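Local atomic coordinates of protein FucU (Bifidobacterium longum subsp. infantis, PDB entry 3MVK), a protein that probably catalyses the interconversion of the alpha and beta anomers of L-fucose, and of the pyranose and furanose forms of beta-D-ribose. Residues 74-79 / 114-119. Numbering follows the deposited sequence.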
loop_
_atom_site.group_PDB
_atom_site.type_symbol
_atom_site.label_atom_id
_atom_site.label_comp_id
_atom_site.label_asym_id
_atom_site.label_seq_id
_atom_site.Cartn_x
_atom_site.Cartn_y
_atom_site.Cartn_z
ATOM N N THR G 74 -24.109 -22.706 -12.534
ATOM C CA THR G 74 -25.362 -22.069 -12.123
ATOM C C THR G 74 -25.667 -20.874 -13.004
ATOM O O THR G 74 -24.818 -19.993 -13.172
ATOM C CB THR G 74 -25.313 -21.583 -10.638
ATOM O OG1 THR G 74 -24.843 -22.634 -9.801
ATOM C CG2 THR G 74 -26.676 -21.145 -10.146
ATOM N N LEU G 75 -26.904 -20.842 -13.523
ATOM C CA LEU G 75 -27.437 -19.699 -14.268
ATOM C C LEU G 75 -28.292 -18.782 -13.406
ATOM O O LEU G 75 -28.749 -19.158 -12.328
ATOM C CB LEU G 75 -28.302 -20.184 -15.454
ATOM C CG LEU G 75 -27.570 -20.837 -16.619
ATOM C CD1 LEU G 75 -28.592 -21.606 -17.462
ATOM C CD2 LEU G 75 -26.804 -19.840 -17.486
HETATM N N MSE G 76 -28.500 -17.570 -13.897
HETATM C CA MSE G 76 -29.445 -16.636 -13.303
HETATM C C MSE G 76 -30.828 -16.849 -13.932
HETATM O O MSE G 76 -30.967 -16.822 -15.150
HETATM C CB MSE G 76 -28.992 -15.199 -13.565
HETATM C CG MSE G 76 -29.872 -14.144 -12.912
HETATM SE SE MSE G 76 -29.404 -12.345 -13.399
HETATM C CE MSE G 76 -27.981 -12.039 -12.064
ATOM N N GLU G 77 -31.847 -17.041 -13.101
ATOM C CA GLU G 77 -33.223 -17.140 -13.587
ATOM C C GLU G 77 -33.727 -15.802 -14.093
ATOM O O GLU G 77 -33.412 -14.763 -13.528
ATOM C CB GLU G 77 -34.133 -17.624 -12.450
ATOM C CG GLU G 77 -33.831 -19.053 -12.052
ATOM C CD GLU G 77 -34.501 -19.498 -10.768
ATOM O OE1 GLU G 77 -35.322 -18.748 -10.212
ATOM O OE2 GLU G 77 -34.190 -20.620 -10.306
ATOM N N LYS G 78 -34.538 -15.827 -15.150
ATOM C CA LYS G 78 -35.113 -14.587 -15.661
ATOM C C LYS G 78 -36.067 -13.981 -14.652
ATOM O O LYS G 78 -36.790 -14.703 -13.955
ATOM C CB LYS G 78 -35.790 -14.822 -17.010
ATOM C CG LYS G 78 -34.821 -15.412 -18.017
ATOM C CD LYS G 78 -35.339 -15.338 -19.458
ATOM C CE LYS G 78 -36.688 -16.037 -19.616
ATOM N NZ LYS G 78 -36.945 -16.253 -21.080
ATOM N N VAL G 79 -36.053 -12.660 -14.571
ATOM C CA VAL G 79 -36.991 -11.924 -13.712
ATOM C C VAL G 79 -38.410 -12.283 -14.180
ATOM O O VAL G 79 -38.670 -12.279 -15.373
ATOM C CB VAL G 79 -36.730 -10.427 -13.787
ATOM C CG1 VAL G 79 -37.809 -9.644 -13.028
ATOM C CG2 VAL G 79 -35.339 -10.135 -13.190
ATOM N N ALA G 114 -30.718 -13.778 -5.377
ATOM C CA ALA G 114 -29.983 -14.909 -4.803
ATOM C C ALA G 114 -28.703 -15.184 -5.604
ATOM O O ALA G 114 -27.653 -15.547 -5.042
ATOM C CB ALA G 114 -30.870 -16.150 -4.764
ATOM N N PHE G 115 -28.796 -15.047 -6.921
ATOM C CA PHE G 115 -27.616 -15.199 -7.777
ATOM C C PHE G 115 -26.559 -14.165 -7.394
ATOM O O PHE G 115 -25.385 -14.515 -7.236
ATOM C CB PHE G 115 -27.988 -15.076 -9.258
ATOM C CG PHE G 115 -26.871 -15.422 -10.185
ATOM C CD1 PHE G 115 -26.819 -16.681 -10.795
ATOM C CD2 PHE G 115 -25.874 -14.494 -10.469
ATOM C CE1 PHE G 115 -25.761 -17.014 -11.667
ATOM C CE2 PHE G 115 -24.835 -14.805 -11.335
ATOM C CZ PHE G 115 -24.766 -16.074 -11.934
ATOM N N TYR G 116 -26.964 -12.903 -7.219
ATOM C CA TYR G 116 -25.983 -11.876 -6.831
ATOM C C TYR G 116 -25.315 -12.234 -5.510
ATOM O O TYR G 116 -24.103 -12.074 -5.369
ATOM C CB TYR G 116 -26.624 -10.506 -6.722
ATOM C CG TYR G 116 -27.054 -9.876 -8.019
ATOM C CD1 TYR G 116 -26.210 -9.839 -9.133
ATOM C CD2 TYR G 116 -28.291 -9.236 -8.109
ATOM C CE1 TYR G 116 -26.610 -9.212 -10.306
ATOM C CE2 TYR G 116 -28.690 -8.609 -9.277
ATOM C CZ TYR G 116 -27.855 -8.607 -10.368
ATOM O OH TYR G 116 -28.263 -7.978 -11.528
ATOM N N GLU G 117 -26.109 -12.734 -4.557
ATOM C CA GLU G 117 -25.591 -13.082 -3.229
ATOM C C GLU G 117 -24.569 -14.194 -3.308
ATOM O O GLU G 117 -23.513 -14.117 -2.664
ATOM C CB GLU G 117 -26.733 -13.446 -2.252
ATOM C CG GLU G 117 -27.561 -12.235 -1.834
ATOM C CD GLU G 117 -26.670 -11.082 -1.373
ATOM O OE1 GLU G 117 -25.945 -11.243 -0.368
ATOM O OE2 GLU G 117 -26.662 -10.032 -2.037
ATOM N N GLN G 118 -24.841 -15.195 -4.133
ATOM C CA GLN G 118 -23.883 -16.289 -4.320
ATOM C C GLN G 118 -22.615 -15.808 -5.036
ATOM O O GLN G 118 -21.510 -16.244 -4.695
ATOM C CB GLN G 118 -24.515 -17.456 -5.089
ATOM C CG GLN G 118 -23.628 -18.722 -5.183
ATOM C CD GLN G 118 -23.140 -19.226 -3.820
ATOM O OE1 GLN G 118 -23.863 -19.143 -2.821
ATOM N NE2 GLN G 118 -21.922 -19.773 -3.778
ATOM N N ALA G 119 -22.784 -14.921 -6.023
ATOM C CA ALA G 119 -21.646 -14.401 -6.801
ATOM C C ALA G 119 -20.692 -13.581 -5.958
ATOM O O ALA G 119 -19.506 -13.510 -6.253
ATOM C CB ALA G 119 -22.140 -13.591 -8.011
#
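Met76, a selenomethionine, lies over one face of the Phe115 ring, with its CB 4.1 Å from the ring centroid. This is a CH-pi contact, placed toward the rim of the ring and not over its middle. The edge of the same ring meets main chain. Thr74 O lies in the ring plane, 3.5 Å from Phe115 CE1. Leu75 O comes to the edge beside CD1, displaced from the plane toward the Met76 face. The ring of Tyr116 has the Met76 methyl over one face, with CE 4.0 Å from its centroid.

Met76 touches Phe115 with CB and CE, and Tyr116 with CE. CG stands anti to the backbone N (chi1 -177°), and the chain then runs extended to SE. The bend at chi3 (-85°) turns CE back toward the helix. There it reaches Phe115 CD2 and Tyr116 CE1, with CE to CE1 of Tyr116 at 3.6 Å. SE itself stands oblique to the Phe115 ring, 5.5 Å from the centroid, as a Met-aromatic contact.

No hydrogen bond joins the two segments. Tyr116 OH is hydrogen-bonded to Arg112 NH2, and the Tyr116 side chain packs on His22 of the second subunit. Ile138 and Leu110, on the strands flanking 73-76, also touch Phe115. Were Phe115 an alanine, the face under Met76 CB would be gone, which would probably open a gap between strand and helix and leave Met76 with Tyr116 as its one ring partner on the helix segment.

The strand 74-76 and helix 114-119 segments run at 134° to each other, their axes 9.1 Å apart. This is buried helix-on-sheet packing: it sets helix 112-119 against strand 73-76 of the mixed sheet of the RbsD/FucU fold.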